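Local coordinates for amidase, hydantoinase/carbamoylase family (Paraburkholderia phymatum, PDB 6C0D), which probably hydrolyses N-carbamoyl-L-amino acids as a zinc-dependent homodimeric amidase of the peptidase M20 family, at residues K208-V213 with I402-E407; A265-T270 with H303-A308; A311-W316 with V322-I327. All coordinates share one frame; numbering follows the deposited sequence. Where two conformers were deposited one is given.

Contact 1. Residues K208-V213 with I402-E407. With EDO (1,2-ethanediol), chain J.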
loop_
_atom_site.group_PDB
_atom_site.type_symbol
_atom_site.label_atom_id
_atom_site.label_comp_id
_atom_site.label_asym_id
_atom_site.label_seq_id
_atom_site.Cartn_x
_atom_site.Cartn_y
_atom_site.Cartn_z
ATOM N N LYS A 208 -25.307 2.623 -26.824
ATOM C CA LYS A 208 -25.886 1.570 -27.655
ATOM C C LYS A 208 -26.541 0.514 -26.768
ATOM O O LYS A 208 -26.325 0.465 -25.557
ATOM C CB LYS A 208 -24.823 0.905 -28.530
ATOM C CG LYS A 208 -24.019 1.822 -29.420
ATOM C CD LYS A 208 -24.778 2.215 -30.664
ATOM C CE LYS A 208 -23.806 2.681 -31.733
ATOM N NZ LYS A 208 -24.490 3.372 -32.847
ATOM N N LEU A 209 -27.345 -0.350 -27.393
ATOM C CA LEU A 209 -28.144 -1.325 -26.671
ATOM C C LEU A 209 -27.665 -2.764 -26.842
ATOM O O LEU A 209 -28.059 -3.618 -26.043
ATOM C CB LEU A 209 -29.615 -1.235 -27.118
ATOM C CG LEU A 209 -30.261 0.163 -26.941
ATOM C CD1 LEU A 209 -31.735 0.131 -27.371
ATOM C CD2 LEU A 209 -30.113 0.641 -25.489
ATOM N N ILE A 210 -26.882 -3.058 -27.880
ATOM C CA ILE A 210 -26.521 -4.438 -28.220
ATOM C C ILE A 210 -25.062 -4.460 -28.614
ATOM O O ILE A 210 -24.646 -3.675 -29.473
ATOM C CB ILE A 210 -27.361 -4.989 -29.392
ATOM C CG1 ILE A 210 -28.855 -5.029 -29.039
ATOM C CG2 ILE A 210 -26.827 -6.387 -29.841
ATOM C CD1 ILE A 210 -29.234 -6.047 -27.964
ATOM N N GLY A 211 -24.287 -5.371 -28.024
ATOM C CA GLY A 211 -22.908 -5.532 -28.476
ATOM C C GLY A 211 -22.676 -6.921 -29.049
ATOM O O GLY A 211 -23.088 -7.923 -28.448
ATOM N N VAL A 212 -22.049 -6.993 -30.221
ATOM C CA VAL A 212 -21.668 -8.269 -30.835
ATOM C C VAL A 212 -20.193 -8.475 -30.532
ATOM O O VAL A 212 -19.358 -7.705 -31.008
ATOM C CB VAL A 212 -21.912 -8.255 -32.349
ATOM C CG1 VAL A 212 -21.406 -9.586 -32.989
ATOM C CG2 VAL A 212 -23.410 -8.034 -32.655
ATOM N N VAL A 213 -19.863 -9.512 -29.770
ATOM C CA VAL A 213 -18.497 -9.664 -29.255
ATOM C C VAL A 213 -17.565 -10.216 -30.337
ATOM O O VAL A 213 -17.833 -11.259 -30.954
ATOM C CB VAL A 213 -18.500 -10.540 -27.996
ATOM C CG1 VAL A 213 -17.063 -10.847 -27.528
ATOM C CG2 VAL A 213 -19.280 -9.813 -26.848
ATOM N N ILE A 402 -33.421 -5.686 -21.391
ATOM C CA ILE A 402 -33.353 -7.139 -21.188
ATOM C C ILE A 402 -34.187 -7.859 -22.247
ATOM O O ILE A 402 -33.756 -8.860 -22.835
ATOM C CB ILE A 402 -33.830 -7.500 -19.767
ATOM C CG1 ILE A 402 -32.931 -6.852 -18.711
ATOM C CG2 ILE A 402 -33.908 -9.045 -19.605
ATOM C CD1 ILE A 402 -33.488 -6.945 -17.270
ATOM N N VAL A 403 -35.396 -7.355 -22.496
ATOM C CA VAL A 403 -36.281 -7.941 -23.500
ATOM C C VAL A 403 -35.670 -7.830 -24.890
ATOM O O VAL A 403 -35.663 -8.796 -25.658
ATOM C CB VAL A 403 -37.666 -7.266 -23.441
ATOM C CG1 VAL A 403 -38.523 -7.668 -24.659
ATOM C CG2 VAL A 403 -38.359 -7.637 -22.132
ATOM N N LEU A 404 -35.175 -6.641 -25.255
ATOM C CA LEU A 404 -34.580 -6.488 -26.592
ATOM C C LEU A 404 -33.397 -7.434 -26.799
ATOM O O LEU A 404 -33.261 -8.059 -27.864
ATOM C CB LEU A 404 -34.141 -5.037 -26.816
ATOM C CG LEU A 404 -33.407 -4.776 -28.136
ATOM C CD1 LEU A 404 -34.314 -5.103 -29.341
ATOM C CD2 LEU A 404 -32.879 -3.333 -28.233
ATOM N N GLY A 405 -32.530 -7.562 -25.792
ATOM C CA GLY A 405 -31.417 -8.500 -25.905
ATOM C C GLY A 405 -31.889 -9.909 -26.218
ATOM O O GLY A 405 -31.287 -10.616 -27.035
ATOM N N CYS A 406 -32.978 -10.328 -25.583
ATOM C CA CYS A 406 -33.476 -11.681 -25.812
ATOM C C CYS A 406 -34.114 -11.795 -27.188
ATOM O O CYS A 406 -33.990 -12.831 -27.847
ATOM C CB CYS A 406 -34.473 -12.069 -24.728
ATOM S SG CYS A 406 -34.775 -13.883 -24.673
ATOM N N GLU A 407 -34.825 -10.750 -27.630
ATOM C CA GLU A 407 -35.366 -10.753 -28.992
ATOM C C GLU A 407 -34.262 -10.897 -30.039
ATOM O O GLU A 407 -34.399 -11.659 -31.011
ATOM C CB GLU A 407 -36.175 -9.464 -29.230
ATOM C CG GLU A 407 -37.485 -9.466 -28.445
ATOM C CD GLU A 407 -38.226 -8.135 -28.533
ATOM O OE1 GLU A 407 -37.567 -7.114 -28.734
ATOM O OE2 GLU A 407 -39.459 -8.110 -28.388
HETATM C C1 EDO J . -27.658 2.145 -23.323
HETATM O O1 EDO J . -26.238 1.993 -23.185
HETATM C C2 EDO J . -28.324 2.473 -21.991
HETATM O O2 EDO J . -28.844 3.812 -22.063
#
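Ile-210 and Gly-405 are the residues whose CA atoms come nearest, 6.8 Å apart, where the start of strand 210-227 passes helix 399-419. At Gly-405 the helix has no side chain, and CD1 of Ile-210 comes to 3.9 Å from the Gly-405 CA, so a methyl group rests directly on the helix backbone. CG1 of the isoleucine lies anti to the carbonyl carbon (chi1 -62°), and a bent chi2 of -68° swings CD1 to the glycine. The same methyl skirts the branch point of Leu-404, whose CG is 4.4 Å from Ile-210 CD1. Just ahead of the strand, Leu-209 meets Leu-404 more closely, the two side chains crossing at about a right angle. Here CD2 of Leu-404 touches CD1 of Leu-209 at 3.7 Å and also brushes its CB. The other branch of Leu-209 faces elsewhere, its CD2 lying 3.6 Å from C1 of an ethanediol probably taken up from the crystallisation liquor. The diol's O1 also donates a hydrogen bond to the Lys-208 carbonyl O.

Around this patch Ile-210 also packs on Trp-358 and Leu-381 of neighbouring strands, while Ile-402 and Val-403 turn to helix 18-30. Helix 399-419 thus lies between the sheet and helix 18-30, as in the layered alpha/beta metal-binding domain of M20 enzymes; Gly-405 is about 11 Å from the side chain of zinc ligand His-196. With no hydrogen bond between the segments, they are held by van der Waals contact of methyls with each other and with the Gly-405 CA, over a modest 140 Å² in all.

Contact 2. Residues A265-T270 with H303-A308. With EDO (1,2-ethanediol), chain F.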
loop_
_atom_site.group_PDB
_atom_site.type_symbol
_atom_site.label_atom_id
_atom_site.label_comp_id
_atom_site.label_asym_id
_atom_site.label_seq_id
_atom_site.Cartn_x
_atom_site.Cartn_y
_atom_site.Cartn_z
ATOM N N ALA A 265 -7.411 2.178 -28.990
ATOM C CA ALA A 265 -8.367 2.707 -28.016
ATOM C C ALA A 265 -8.918 1.633 -27.087
ATOM O O ALA A 265 -9.439 1.971 -26.012
ATOM C CB ALA A 265 -9.529 3.412 -28.731
ATOM N N ASP A 266 -8.804 0.354 -27.460
ATOM C CA ASP A 266 -9.361 -0.723 -26.653
ATOM C C ASP A 266 -8.356 -1.341 -25.684
ATOM O O ASP A 266 -8.772 -2.015 -24.738
ATOM C CB ASP A 266 -9.927 -1.842 -27.548
ATOM C CG ASP A 266 -11.167 -1.410 -28.335
ATOM O OD1 ASP A 266 -11.778 -0.377 -27.994
ATOM O OD2 ASP A 266 -11.537 -2.128 -29.292
ATOM N N THR A 267 -7.059 -1.152 -25.900
ATOM C CA THR A 267 -6.056 -1.722 -24.997
ATOM C C THR A 267 -6.277 -1.205 -23.578
ATOM O O THR A 267 -6.581 -0.028 -23.393
ATOM C CB THR A 267 -4.662 -1.326 -25.483
ATOM O OG1 THR A 267 -4.555 -1.606 -26.891
ATOM C CG2 THR A 267 -3.553 -2.084 -24.719
ATOM N N VAL A 268 -6.124 -2.081 -22.564
ATOM C CA VAL A 268 -6.207 -1.631 -21.170
ATOM C C VAL A 268 -4.992 -2.088 -20.377
ATOM O O VAL A 268 -4.417 -3.154 -20.626
ATOM C CB VAL A 268 -7.499 -2.092 -20.449
ATOM C CG1 VAL A 268 -8.735 -1.394 -21.068
ATOM C CG2 VAL A 268 -7.652 -3.627 -20.428
ATOM N N TRP A 269 -4.611 -1.266 -19.392
ATOM C CA TRP A 269 -3.610 -1.686 -18.423
ATOM C C TRP A 269 -3.853 -0.931 -17.125
ATOM O O TRP A 269 -4.373 0.193 -17.129
ATOM C CB TRP A 269 -2.171 -1.478 -18.924
ATOM C CG TRP A 269 -1.721 -0.036 -19.123
ATOM C CD1 TRP A 269 -0.982 0.748 -18.241
ATOM C CD2 TRP A 269 -1.932 0.758 -20.283
ATOM N NE1 TRP A 269 -0.742 1.977 -18.802
ATOM C CE2 TRP A 269 -1.306 2.009 -20.057
ATOM C CE3 TRP A 269 -2.606 0.542 -21.501
ATOM C CZ2 TRP A 269 -1.333 3.037 -21.001
ATOM C CZ3 TRP A 269 -2.624 1.575 -22.443
ATOM C CH2 TRP A 269 -2.003 2.800 -22.185
ATOM N N THR A 270 -3.488 -1.574 -16.017
ATOM C CA THR A 270 -3.933 -1.124 -14.696
ATOM C C THR A 270 -2.891 -1.469 -13.653
ATOM O O THR A 270 -2.474 -2.624 -13.560
ATOM C CB THR A 270 -5.253 -1.808 -14.295
ATOM O OG1 THR A 270 -6.153 -1.820 -15.408
ATOM C CG2 THR A 270 -5.910 -1.070 -13.113
ATOM N N HIS A 303 1.650 -9.564 -26.868
ATOM C CA HIS A 303 3.018 -10.057 -26.748
ATOM C C HIS A 303 4.027 -8.918 -26.845
ATOM O O HIS A 303 5.064 -8.946 -26.174
ATOM C CB HIS A 303 3.302 -11.111 -27.834
ATOM C CG HIS A 303 2.356 -12.272 -27.818
ATOM N ND1 HIS A 303 2.256 -13.168 -28.864
ATOM C CD2 HIS A 303 1.464 -12.683 -26.884
ATOM C CE1 HIS A 303 1.342 -14.077 -28.575
ATOM N NE2 HIS A 303 0.843 -13.804 -27.381
ATOM N N ALA A 304 3.749 -7.922 -27.691
ATOM C CA ALA A 304 4.655 -6.778 -27.788
ATOM C C ALA A 304 4.657 -5.972 -26.497
ATOM O O ALA A 304 5.696 -5.414 -26.116
ATOM C CB ALA A 304 4.265 -5.869 -28.957
ATOM N N MET A 305 3.510 -5.903 -25.811
ATOM C CA MET A 305 3.458 -5.210 -24.525
ATOM C C MET A 305 4.294 -5.940 -23.486
ATOM O O MET A 305 5.055 -5.318 -22.733
ATOM C CB MET A 305 2.002 -5.075 -24.069
ATOM C CG MET A 305 1.207 -4.070 -24.910
ATOM S SD MET A 305 -0.572 -4.150 -24.603
ATOM C CE MET A 305 -0.637 -3.283 -23.021
ATOM N N GLU A 306 4.181 -7.271 -23.441
ATOM C CA GLU A 306 5.017 -8.053 -22.538
ATOM C C GLU A 306 6.495 -7.859 -22.852
ATOM O O GLU A 306 7.322 -7.654 -21.948
ATOM C CB GLU A 306 4.622 -9.529 -22.635
ATOM C CG GLU A 306 5.411 -10.455 -21.737
ATOM C CD GLU A 306 4.798 -11.842 -21.700
ATOM O OE1 GLU A 306 3.834 -12.053 -20.935
ATOM O OE2 GLU A 306 5.263 -12.713 -22.463
ATOM N N ASN A 307 6.854 -7.920 -24.139
ATOM C CA ASN A 307 8.252 -7.723 -24.515
ATOM C C ASN A 307 8.738 -6.325 -24.147
ATOM O O ASN A 307 9.901 -6.150 -23.751
ATOM C CB ASN A 307 8.435 -7.974 -26.009
ATOM C CG ASN A 307 8.121 -9.414 -26.390
ATOM O OD1 ASN A 307 8.251 -10.318 -25.564
ATOM N ND2 ASN A 307 7.699 -9.630 -27.634
ATOM N N ALA A 308 7.878 -5.315 -24.309
ATOM C CA ALA A 308 8.245 -3.944 -23.956
ATOM C C ALA A 308 8.474 -3.810 -22.455
ATOM O O ALA A 308 9.399 -3.108 -22.010
ATOM C CB ALA A 308 7.147 -2.971 -24.411
HETATM C C1 EDO F . -12.183 -3.864 -23.202
HETATM O O1 EDO F . -10.910 -4.430 -22.794
HETATM C C2 EDO F . -12.229 -2.346 -23.011
HETATM O O2 EDO F . -11.622 -1.673 -24.121
#
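Thr-267 and Met-305 reach toward each other, tip to tip, and most of the contact lies in that meeting. The threonine methyl CG2 sits 3.6 Å from the Met-305 methyl CE and equally close to its sulfur SD, so it rests against the last bond of the methionine. Met-305 is extended through chi2 and then turns at chi3 (77°), a bend that brings both SD and CE against the threonine methyl. CE also passes at 4.5 Å from the Val-268 backbone O, a much looser approach.

The next shell is consistent with this rotamer of Thr-267. CG2 stands anti to the backbone N (chi1 -49° for OG1), while OG1, on another branch, is hydrogen-bonded to Asp-296 OD1 and to the Asp-264 backbone N. These two polar partners would hold the side chain's rotation and leave the methyl for the methionine. Met-305 in turn packs on Phe-294 of strand 283-296 and on Phe-259 and Leu-262 of helix 244-262, an apolar setting.

Further out, the contact joins the residue just before strand 268-277 to helix 299-317, in the domain that M20 dimers use for association. The second subunit is close by: its Arg-241 NH1 is hydrogen-bonded to Thr-270 OG1, and its Gly-234 O to an ethanediol, probably from the crystallisation liquor, whose O2 donates to the Asp-266 O at 2.9 Å. One threonine therefore divides its chemistry, polar toward the chain around it and apolar toward the helix.

Contact 3. Residues A311-W316 with V322-I327. With EDO (1,2-ethanediol), chain H.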
loop_
_atom_site.group_PDB
_atom_site.type_symbol
_atom_site.label_atom_id
_atom_site.label_comp_id
_atom_site.label_asym_id
_atom_site.label_seq_id
_atom_site.Cartn_x
_atom_site.Cartn_y
_atom_site.Cartn_z
ATOM N N ALA A 311 11.743 -5.310 -21.631
ATOM C CA ALA A 311 12.813 -4.422 -22.069
ATOM C C ALA A 311 12.944 -3.218 -21.143
ATOM O O ALA A 311 14.061 -2.760 -20.876
ATOM C CB ALA A 311 12.569 -3.987 -23.513
ATOM N N LEU A 312 11.820 -2.698 -20.636
ATOM C CA LEU A 312 11.880 -1.591 -19.682
ATOM C C LEU A 312 12.632 -1.981 -18.414
ATOM O O LEU A 312 13.383 -1.174 -17.850
ATOM C CB LEU A 312 10.472 -1.132 -19.311
ATOM C CG LEU A 312 9.697 -0.267 -20.297
ATOM C CD1 LEU A 312 8.298 0.033 -19.706
ATOM C CD2 LEU A 312 10.466 1.029 -20.598
ATOM N N VAL A 313 12.392 -3.192 -17.913
ATOM C CA VAL A 313 13.089 -3.648 -16.717
ATOM C C VAL A 313 14.594 -3.740 -16.992
ATOM O O VAL A 313 15.414 -3.286 -16.189
ATOM C CB VAL A 313 12.499 -4.996 -16.247
ATOM C CG1 VAL A 313 13.364 -5.606 -15.119
ATOM C CG2 VAL A 313 11.040 -4.798 -15.768
ATOM N N ASP A 314 14.972 -4.307 -18.141
ATOM C CA ASP A 314 16.389 -4.401 -18.492
ATOM C C ASP A 314 17.012 -3.020 -18.651
ATOM O O ASP A 314 18.146 -2.788 -18.214
ATOM C CB ASP A 314 16.577 -5.210 -19.778
ATOM C CG ASP A 314 16.263 -6.684 -19.603
ATOM O OD1 ASP A 314 16.201 -7.151 -18.451
ATOM O OD2 ASP A 314 16.082 -7.382 -20.626
ATOM N N GLU A 315 16.292 -2.084 -19.279
ATOM C CA GLU A 315 16.811 -0.720 -19.398
ATOM C C GLU A 315 16.959 -0.067 -18.033
ATOM O O GLU A 315 17.985 0.562 -17.737
ATOM C CB GLU A 315 15.895 0.128 -20.274
ATOM C CG GLU A 315 15.851 -0.295 -21.727
ATOM C CD GLU A 315 14.645 0.292 -22.445
ATOM O OE1 GLU A 315 14.051 1.260 -21.911
ATOM O OE2 GLU A 315 14.283 -0.221 -23.528
ATOM N N TRP A 316 15.931 -0.189 -17.192
ATOM C CA TRP A 316 16.010 0.351 -15.838
ATOM C C TRP A 316 17.245 -0.180 -15.118
ATOM O O TRP A 316 18.024 0.586 -14.535
ATOM C CB TRP A 316 14.727 0.012 -15.056
ATOM C CG TRP A 316 14.759 0.597 -13.685
ATOM C CD1 TRP A 316 15.357 0.067 -12.563
ATOM C CD2 TRP A 316 14.230 1.867 -13.295
ATOM N NE1 TRP A 316 15.212 0.939 -11.490
ATOM C CE2 TRP A 316 14.529 2.048 -11.921
ATOM C CE3 TRP A 316 13.516 2.865 -13.970
ATOM C CZ2 TRP A 316 14.146 3.187 -11.221
ATOM C CZ3 TRP A 316 13.145 4.005 -13.270
ATOM C CH2 TRP A 316 13.461 4.154 -11.911
ATOM N N VAL A 322 18.339 1.629 -7.746
ATOM C CA VAL A 322 17.299 0.721 -7.268
ATOM C C VAL A 322 17.087 -0.361 -8.322
ATOM O O VAL A 322 16.790 -0.059 -9.481
ATOM C CB VAL A 322 15.988 1.479 -6.985
ATOM C CG1 VAL A 322 14.891 0.513 -6.575
ATOM C CG2 VAL A 322 16.190 2.543 -5.876
ATOM N N ARG A 323 17.224 -1.627 -7.924
ATOM C CA ARG A 323 17.054 -2.730 -8.862
ATOM C C ARG A 323 15.577 -3.054 -9.051
ATOM O O ARG A 323 14.805 -3.042 -8.097
ATOM C CB ARG A 323 17.788 -3.975 -8.369
ATOM C CG ARG A 323 17.618 -5.189 -9.291
ATOM C CD ARG A 323 18.535 -6.330 -8.860
ATOM N NE ARG A 323 18.363 -6.678 -7.451
ATOM C CZ ARG A 323 17.517 -7.605 -7.009
ATOM N NH1 ARG A 323 16.762 -8.278 -7.864
ATOM N NH2 ARG A 323 17.422 -7.861 -5.714
ATOM N N ALA A 324 15.193 -3.367 -10.296
ATOM C CA ALA A 324 13.838 -3.787 -10.637
ATOM C C ALA A 324 13.801 -5.281 -10.937
ATOM O O ALA A 324 14.735 -5.842 -11.520
ATOM C CB ALA A 324 13.301 -3.016 -11.850
ATOM N N GLU A 325 12.698 -5.930 -10.558
ATOM C CA GLU A 325 12.597 -7.379 -10.686
ATOM C C GLU A 325 11.182 -7.739 -11.114
ATOM O O GLU A 325 10.225 -7.444 -10.393
ATOM C CB GLU A 325 12.953 -8.060 -9.370
ATOM C CG GLU A 325 12.860 -9.565 -9.409
ATOM C CD GLU A 325 13.104 -10.168 -8.043
ATOM O OE1 GLU A 325 12.605 -11.287 -7.789
ATOM O OE2 GLU A 325 13.786 -9.508 -7.224
ATOM N N LEU A 326 11.048 -8.374 -12.274
ATOM C CA LEU A 326 9.740 -8.669 -12.853
ATOM C C LEU A 326 9.374 -10.119 -12.574
ATOM O O LEU A 326 10.178 -11.024 -12.833
ATOM C CB LEU A 326 9.763 -8.413 -14.359
ATOM C CG LEU A 326 8.461 -8.568 -15.140
ATOM C CD1 LEU A 326 7.497 -7.468 -14.786
ATOM C CD2 LEU A 326 8.770 -8.569 -16.629
ATOM N N ILE A 327 8.158 -10.343 -12.074
ATOM C CA ILE A 327 7.690 -11.686 -11.730
ATOM C C ILE A 327 6.382 -11.947 -12.460
ATOM O O ILE A 327 5.387 -11.250 -12.230
ATOM C CB ILE A 327 7.496 -11.856 -10.216
ATOM C CG1 ILE A 327 8.797 -11.501 -9.492
ATOM C CG2 ILE A 327 7.085 -13.279 -9.902
ATOM C CD1 ILE A 327 8.589 -11.116 -8.075
HETATM C C1 EDO H . 18.560 6.247 -9.546
HETATM O O1 EDO H . 19.956 6.425 -9.788
HETATM C C2 EDO H . 18.380 5.372 -8.318
HETATM O O2 EDO H . 17.299 4.452 -8.520
#
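Val-313 and Ala-324 interlock like neighbouring teeth where the helix lies on the strand. The valine is the helix's bump: it wedges into the notch between Ala-324 and Leu-326, CG1 resting 3.9 Å from Ala-324 O and CG2 4.1 Å from Leu-326 CB. The leucine crosses the valine obliquely. In return, the small Ala-324 methyl fills the hollow between Val-313 and the Trp-316 ring: its CB is 4.2 Å from Val-313 CG1 and 3.8 Å from Trp-316 CD1, approached obliquely.

Helix 311-316 and strand 323-327 are nearly antiparallel, at 159°, with axes 8.0 Å apart; this is a helix turning back through a short connection onto the sheet, where strand 323-328 pairs with strand 210-227, within the helix-covered sheet expected of the M20 dimerisation domain. Ala-324 and Leu-326 point to the helix, while Arg-323 and Glu-325 point away, joined by a salt bridge from Arg-323 NH1 to Glu-325 OE2.

Trp-316 closes the other side of the alanine's hollow. Its CG stands anti to the backbone N (chi1 -178°), which carries the ring out along the helix toward the start of the strand, and NE1 donates to Val-322 O at 2.7 Å. The bond is somewhat bent, with an angle of 147° at the hydrogen. The acceptor lies close to the ring plane, so the indole presents its edge to the oxygen, while the donor is tilted from the carbonyl plane.

Leu-326 packs on Leu-309 and Val-310 one turn earlier on the same helix, and Val-313 touches Leu-224 and Phe-251. The indole also stacks on His-320 in the connection, and Ala-324 N donates a hydrogen bond to Asn-317 OD1.

How the contacts relate
Contacts 2 and 3 share helix 299-317, their centres about 17 Å apart, and hold successive parts of it to strands of the same domain. Contact 1 uses a different helix, 399-419, and lies about 45 Å from contact 3, centre to centre, on the opposite side of the chain's centre; both later contacts are nested within the loop it closes. Contact 1 is partly buried and nearest the zinc site, whereas contacts 2 and 3 are buried and away from it. Their chemistry differs too: aliphatic carbons alone in contact 1, a methyl against a thioether close to the second subunit in contact 2, and in contact 3 an indole hydrogen bond added to apolar packing.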